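Side-chain contacts in papain inhibitor (Streptomyces mobaraensis, PDB 5NTB), which inhibits the cysteine proteases papain and bromelain and the serine protease trypsin, and serves as a glutamine and lysine donor substrate for transglutaminase: residues Val35-Pro38 with Ala39-Thr43; Ile83-Ser86 with Gln87-Ala91. All coordinates share one frame; numbering follows the deposited sequence.

Interaction 1 of 2, residues Val35-Pro38 with Ala39-Thr43; sequences VAIP and AAWWT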
ATOM      1  N   VAL A  35       3.446  -0.300  -1.504  1.00 11.67           N
ATOM      2  CA  VAL A  35       2.093   0.189  -1.284  1.00 11.65           C
ATOM      3  C   VAL A  35       2.147   1.605  -0.727  1.00 13.47           C
ATOM      4  O   VAL A  35       3.057   1.971   0.029  1.00 11.87           O
ATOM      5  CB  VAL A  35       1.295  -0.741  -0.348  1.00 12.28           C
ATOM      6  CG1 VAL A  35       1.880  -0.749   1.031  1.00 12.27           C
ATOM      7  CG2 VAL A  35      -0.186  -0.329  -0.294  1.00 12.35           C
ATOM      8  N   ALA A  36       1.156   2.402  -1.127  1.00 12.51           N
ATOM      9  CA  ALA A  36       0.850   3.693  -0.518  1.00 11.14           C
ATOM     10  C   ALA A  36      -0.334   3.509   0.419  1.00 11.99           C
ATOM     11  O   ALA A  36      -1.392   3.013   0.003  1.00 12.41           O
ATOM     12  CB  ALA A  36       0.542   4.740  -1.590  1.00 13.16           C
ATOM     13  N   ILE A  37      -0.136   3.868   1.683  1.00 12.69           N
ATOM     14  CA  ILE A  37      -1.090   3.630   2.764  1.00 12.03           C
ATOM     15  C   ILE A  37      -1.957   4.869   2.983  1.00 12.86           C
ATOM     16  O   ILE A  37      -1.444   5.998   2.977  1.00 13.38           O
ATOM     17  CB  ILE A  37      -0.341   3.231   4.045  1.00 11.49           C
ATOM     18  CG1 ILE A  37       0.300   1.853   3.874  1.00 12.91           C
ATOM     19  CG2 ILE A  37      -1.241   3.300   5.300  1.00 12.40           C
ATOM     20  CD1 ILE A  37      -0.687   0.724   3.639  1.00 14.24           C
ATOM     21  N   PRO A  38      -3.267   4.704   3.180  1.00 12.01           N
ATOM     22  CA  PRO A  38      -4.151   5.862   3.388  1.00 11.75           C
ATOM     23  C   PRO A  38      -3.693   6.771   4.518  1.00 10.77           C
ATOM     24  O   PRO A  38      -3.178   6.317   5.546  1.00 13.72           O
ATOM     25  CB  PRO A  38      -5.504   5.228   3.728  1.00 17.27           C
ATOM     26  CG  PRO A  38      -5.427   3.844   3.283  1.00 16.23           C
ATOM     27  CD  PRO A  38      -4.001   3.433   3.095  1.00 12.80           C
ATOM     28  N   ALA A  39      -3.970   8.070   4.336  1.00 15.15           N
ATOM     29  CA  ALA A  39      -3.459   9.090   5.244  1.00 17.05           C
ATOM     30  C   ALA A  39      -3.929   8.878   6.678  1.00 14.91           C
ATOM     31  O   ALA A  39      -3.226   9.269   7.612  1.00 17.23           O
ATOM     32  CB  ALA A  39      -3.873  10.480   4.760  1.00 20.56           C
ATOM     33  N   ALA A  40      -5.084   8.242   6.879  1.00 15.11           N
ATOM     34  CA  ALA A  40      -5.619   8.099   8.231  1.00 17.15           C
ATOM     35  C   ALA A  40      -4.731   7.255   9.141  1.00 14.56           C
ATOM     36  O   ALA A  40      -4.890   7.311  10.367  1.00 17.17           O
ATOM     37  CB  ALA A  40      -7.024   7.505   8.177  1.00 18.32           C
ATOM     38  N   TRP A  41      -3.777   6.509   8.583  1.00 13.87           N
ATOM     39  CA  TRP A  41      -2.879   5.693   9.382  1.00 13.21           C
ATOM     40  C   TRP A  41      -1.589   6.404   9.750  1.00 14.68           C
ATOM     41  O   TRP A  41      -0.830   5.879  10.569  1.00 14.98           O
ATOM     42  CB  TRP A  41      -2.538   4.406   8.634  1.00 14.50           C
ATOM     43  CG  TRP A  41      -3.747   3.583   8.341  1.00 13.16           C
ATOM     44  CD1 TRP A  41      -4.425   3.495   7.157  1.00 16.33           C
ATOM     45  CD2 TRP A  41      -4.435   2.735   9.267  1.00 12.12           C
ATOM     46  NE1 TRP A  41      -5.503   2.642   7.296  1.00 13.03           N
ATOM     47  CE2 TRP A  41      -5.530   2.169   8.584  1.00 12.44           C
ATOM     48  CE3 TRP A  41      -4.240   2.414  10.616  1.00 14.67           C
ATOM     49  CZ2 TRP A  41      -6.418   1.281   9.205  1.00 13.29           C
ATOM     50  CZ3 TRP A  41      -5.117   1.529  11.220  1.00 15.34           C
ATOM     51  CH2 TRP A  41      -6.188   0.975  10.518  1.00 18.23           C
ATOM     52  N   TRP A  42      -1.322   7.568   9.159  1.00 14.06           N
ATOM     53  CA  TRP A  42      -0.081   8.286   9.404  1.00 14.01           C
ATOM     54  C   TRP A  42      -0.220   9.138  10.660  1.00 18.49           C
ATOM     55  O   TRP A  42      -1.280   9.718  10.917  1.00 20.77           O
ATOM     56  CB  TRP A  42       0.284   9.135   8.182  1.00 13.70           C
ATOM     57  CG  TRP A  42       0.601   8.246   6.996  1.00 13.46           C
ATOM     58  CD1 TRP A  42      -0.289   7.473   6.286  1.00 14.10           C
ATOM     59  CD2 TRP A  42       1.897   7.984   6.426  1.00 14.15           C
ATOM     60  NE1 TRP A  42       0.373   6.766   5.299  1.00 14.16           N
ATOM     61  CE2 TRP A  42       1.713   7.061   5.369  1.00 14.73           C
ATOM     62  CE3 TRP A  42       3.195   8.449   6.698  1.00 13.62           C
ATOM     63  CZ2 TRP A  42       2.768   6.592   4.598  1.00 15.40           C
ATOM     64  CZ3 TRP A  42       4.242   7.983   5.923  1.00 15.04           C
ATOM     65  CH2 TRP A  42       4.021   7.053   4.885  1.00 16.12           C
ATOM     66  N   THR A  43       0.857   9.186  11.456  1.00 15.24           N
ATOM     67  CA  THR A  43       0.780   9.787  12.790  1.00 18.04           C
ATOM     68  C   THR A  43       1.810  10.875  13.032  1.00 20.89           C
ATOM     69  O   THR A  43       1.506  11.848  13.728  1.00 23.14           O
ATOM     70  CB  THR A  43       0.935   8.717  13.890  1.00 19.38           C
ATOM     71  OG1 THR A  43       2.091   7.902  13.636  1.00 20.69           O
ATOM     72  CG2 THR A  43      -0.301   7.840  13.953  1.00 19.56           C
TER

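Interaction 2 of 2, residues Ile83-Ser86 with Gln87-Ala91; sequences IDLS and QAAFA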
ATOM      1  N   ILE A  83      -6.137   0.815  -0.293  1.00 12.37           N
ATOM      2  CA  ILE A  83      -4.695   0.890  -0.507  1.00 11.51           C
ATOM      3  C   ILE A  83      -4.417   1.173  -1.971  1.00 10.98           C
ATOM      4  O   ILE A  83      -5.140   0.727  -2.866  1.00 13.06           O
ATOM      5  CB  ILE A  83      -3.971  -0.387  -0.039  1.00 13.02           C
ATOM      6  CG1 ILE A  83      -4.467  -1.625  -0.794  1.00 14.26           C
ATOM      7  CG2 ILE A  83      -4.134  -0.551   1.453  1.00 14.19           C
ATOM      8  CD1 ILE A  83      -3.699  -2.907  -0.430  1.00 16.96           C
ATOM      9  N   ASP A  84      -3.335   1.895  -2.212  1.00 13.41           N
ATOM     10  CA  ASP A  84      -2.886   2.243  -3.558  1.00 13.49           C
ATOM     11  C   ASP A  84      -1.580   1.483  -3.771  1.00 12.29           C
ATOM     12  O   ASP A  84      -0.512   1.904  -3.312  1.00 12.66           O
ATOM     13  CB  ASP A  84      -2.711   3.757  -3.680  1.00 13.70           C
ATOM     14  CG  ASP A  84      -2.904   4.284  -5.100  1.00 18.24           C
ATOM     15  OD1 ASP A  84      -3.314   3.533  -5.999  1.00 20.50           O
ATOM     16  OD2 ASP A  84      -2.651   5.489  -5.304  1.00 20.82           O
ATOM     17  N   LEU A  85      -1.669   0.336  -4.430  1.00 10.92           N
ATOM     18  CA  LEU A  85      -0.490  -0.465  -4.702  1.00 11.28           C
ATOM     19  C   LEU A  85       0.301   0.140  -5.842  1.00 11.52           C
ATOM     20  O   LEU A  85      -0.243   0.830  -6.701  1.00 11.88           O
ATOM     21  CB  LEU A  85      -0.886  -1.896  -5.072  1.00 14.36           C
ATOM     22  CG  LEU A  85      -1.361  -2.782  -3.933  1.00 12.74           C
ATOM     23  CD1 LEU A  85      -1.910  -4.066  -4.539  1.00 17.06           C
ATOM     24  CD2 LEU A  85      -0.228  -3.115  -2.989  1.00 15.23           C
ATOM     25  N   SER A  86       1.594  -0.142  -5.871  1.00 10.68           N
ATOM     26  CA  SER A  86       2.305   0.113  -7.111  1.00 12.49           C
ATOM     27  C   SER A  86       1.655  -0.667  -8.252  1.00 12.72           C
ATOM     28  O   SER A  86       1.063  -1.731  -8.052  1.00 11.98           O
ATOM     29  CB  SER A  86       3.778  -0.253  -6.956  1.00 12.94           C
ATOM     30  OG  SER A  86       3.942  -1.648  -6.763  1.00 13.33           O
ATOM     31  N   GLN A  87       1.750  -0.106  -9.455  1.00 13.07           N
ATOM     32  CA  GLN A  87       1.325  -0.819 -10.653  1.00 14.15           C
ATOM     33  C   GLN A  87       1.937  -2.212 -10.705  1.00 12.90           C
ATOM     34  O   GLN A  87       1.251  -3.200 -11.015  1.00 14.78           O
ATOM     35  CB  GLN A  87       1.729  -0.005 -11.884  1.00 14.85           C
ATOM     36  CG  GLN A  87       1.215  -0.560 -13.190  1.00 15.42           C
ATOM     37  CD  GLN A  87       1.784   0.187 -14.376  1.00 21.08           C
ATOM     38  OE1 GLN A  87       1.033   0.686 -15.199  1.00 41.25           O
ATOM     39  NE2 GLN A  87       3.101   0.291 -14.450  1.00 26.85           N
ATOM     40  N   ALA A  88       3.223  -2.312 -10.364  1.00 14.74           N
ATOM     41  CA  ALA A  88       3.916  -3.591 -10.419  1.00 15.26           C
ATOM     42  C   ALA A  88       3.311  -4.604  -9.454  1.00 17.85           C
ATOM     43  O   ALA A  88       3.152  -5.782  -9.800  1.00 17.31           O
ATOM     44  CB  ALA A  88       5.404  -3.379 -10.134  1.00 17.07           C
ATOM     45  N   ALA A  89       2.965  -4.172  -8.237  1.00 13.95           N
ATOM     46  CA  ALA A  89       2.370  -5.107  -7.289  1.00 12.34           C
ATOM     47  C   ALA A  89       0.938  -5.459  -7.671  1.00 15.30           C
ATOM     48  O   ALA A  89       0.530  -6.622  -7.572  1.00 14.54           O
ATOM     49  CB  ALA A  89       2.404  -4.518  -5.879  1.00 13.63           C
ATOM     50  N   PHE A  90       0.155  -4.461  -8.081  1.00 12.89           N
ATOM     51  CA  PHE A  90      -1.247  -4.695  -8.429  1.00 13.15           C
ATOM     52  C   PHE A  90      -1.378  -5.767  -9.502  1.00 13.84           C
ATOM     53  O   PHE A  90      -2.231  -6.658  -9.403  1.00 14.56           O
ATOM     54  CB  PHE A  90      -1.855  -3.373  -8.891  1.00 12.28           C
ATOM     55  CG  PHE A  90      -3.329  -3.412  -9.166  1.00 13.10           C
ATOM     56  CD1 PHE A  90      -3.823  -4.003 -10.318  1.00 16.05           C
ATOM     57  CD2 PHE A  90      -4.218  -2.776  -8.303  1.00 13.15           C
ATOM     58  CE1 PHE A  90      -5.183  -4.002 -10.593  1.00 15.81           C
ATOM     59  CE2 PHE A  90      -5.582  -2.765  -8.580  1.00 15.62           C
ATOM     60  CZ  PHE A  90      -6.057  -3.378  -9.730  1.00 15.22           C
ATOM     61  N   ALA A  91      -0.508  -5.711 -10.515  1.00 14.04           N
ATOM     62  CA  ALA A  91      -0.574  -6.630 -11.640  1.00 14.67           C
ATOM     63  C   ALA A  91      -0.357  -8.074 -11.222  1.00 15.68           C
ATOM     64  O   ALA A  91      -0.768  -8.985 -11.948  1.00 18.05           O
ATOM     65  CB  ALA A  91       0.467  -6.229 -12.679  1.00 15.99           C
TER

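Interaction 1 of 2, residues Val35-Pro38 with Ala39-Thr43
Ile37 O takes a hydrogen bond from the indole nitrogen of Trp42, with NE1 3.0 Å from the oxygen. The bond is bent, with an N-H...O angle of 145°. NE1 sits above the carbonyl plane of Ile37, and the oxygen is tilted from the indole plane. The chain thus folds back so that an indole five residues on meets the end of strand 35-38. The turn is closed by the backbone: Trp41 N donates to Pro38 O over 3.1 Å, almost straight at 170°. Pro38 O also lies in the plane of the Trp42 ring at its edge, 3.2 Å from CD1.

The Trp41 indole lies alongside the Pro38 ring, and the two point the same way. Its CD1 is 4.0 Å from Pro38 CB and is about as near to CG and CD. Ile37 supplies a second apolar partner through CG2, which is 3.7 Å from Trp41 CD1. Ile37 CG1 takes chi1 -68°, beside the backbone N, which leaves the CG2 methyl anti to that nitrogen and next to the indole. The polar end of Trp41 is used elsewhere: NE1 donates to Arg80 O, and the ring meets Phe108 edge-to-face.

Trp42 also rests on Leu52, Cys53 and Lys74, so its indole bridges the strand end and the loop carrying Cys53, which is disulfide-bonded to Cys23. A leucine in place of Trp42 would probably leave Ile37 O without its indole donor and open a gap against Leu52 and Cys53.

Both indole N-H groups find main-chain oxygens, Trp42 on its own strand end and Trp41 on Arg80. The turn after strand 35-38 is tied back by one side-chain bond, one main-chain bond and apolar contact.

Interaction 2 of 2, residues Ile83-Ser86 with Gln87-Ala91
Ser86 caps the first turn of helix 87-90, and its OG accepts from Ala89 N over 3.1 Å with an N-H...O angle of 154°. The hydroxyl oxygen sits between the backbone N and the carbonyl carbon of its own residue (chi1 66°), which turns it over the start of the helix. This is an N-cap. OG has further hydrogen-bond partners in Gln32 O and Leu34 N, so the buried hydroxyl links the helix start to the chain just before strand 35-38. Ala89 CB lies 3.4 Å from the same oxygen. The carbonyl of Ser86 works too: Phe90 N donates to Ser86 O over 2.9 Å, nearly straight. Side chain and main chain of one residue thus serve two successive amides.

The apolar part is looser. Leu85 lays its CD2 4.2 Å from Ala89 CB, and its CD1 is 4.0 Å from Phe90 CA. Leu85 CB is 4.2 Å from Phe90 CB. The phenyl ring itself leads away from the strand end. Its CG is anti to the backbone N (chi1 -175°), and the ring meets Tyr14 edge-to-face and touches Met12 and Leu96.

The side with Gln87 and Ala88 is more open. Both are partly exposed. Gln87 runs outward with an extended chain; of its side chain, CB is the atom near Ser86, 3.7 Å from Ser86 C. Ala88 CB approaches Ser86 OG without packing closely on it.

The contact is the turn from strand 82-86 into its short helix. Leu85 and Ala89 face Val69 of strand 65-75, and Leu85 also packs on Met12 of strand 8-18. On the neighbouring strand 35-38, Val35 lies against Leu85.

How the interactions relate
Both contacts are exits from neighbouring antiparallel strands, 35-38 and 82-86, of the sheet in this double-psi beta-barrel relative. They lie on opposite sides of the chain's centre, about 15 Å apart between centres. The strands nevertheless join them directly: Ala36 N lies 2.8 Å from Asp84 O, a probable hydrogen bond, and Val35 packs on Ile83 and Leu85. Interaction 2 is the buried one, with a serine cap and small aliphatic contacts. Interaction 1 is partly buried, and a sulfate ion, probably from the crystallisation liquor, lies about 6 Å from the Trp41 side chain. There a side chain donates to a main-chain oxygen, while in interaction 2 a side-chain oxygen accepts from a main-chain N-H.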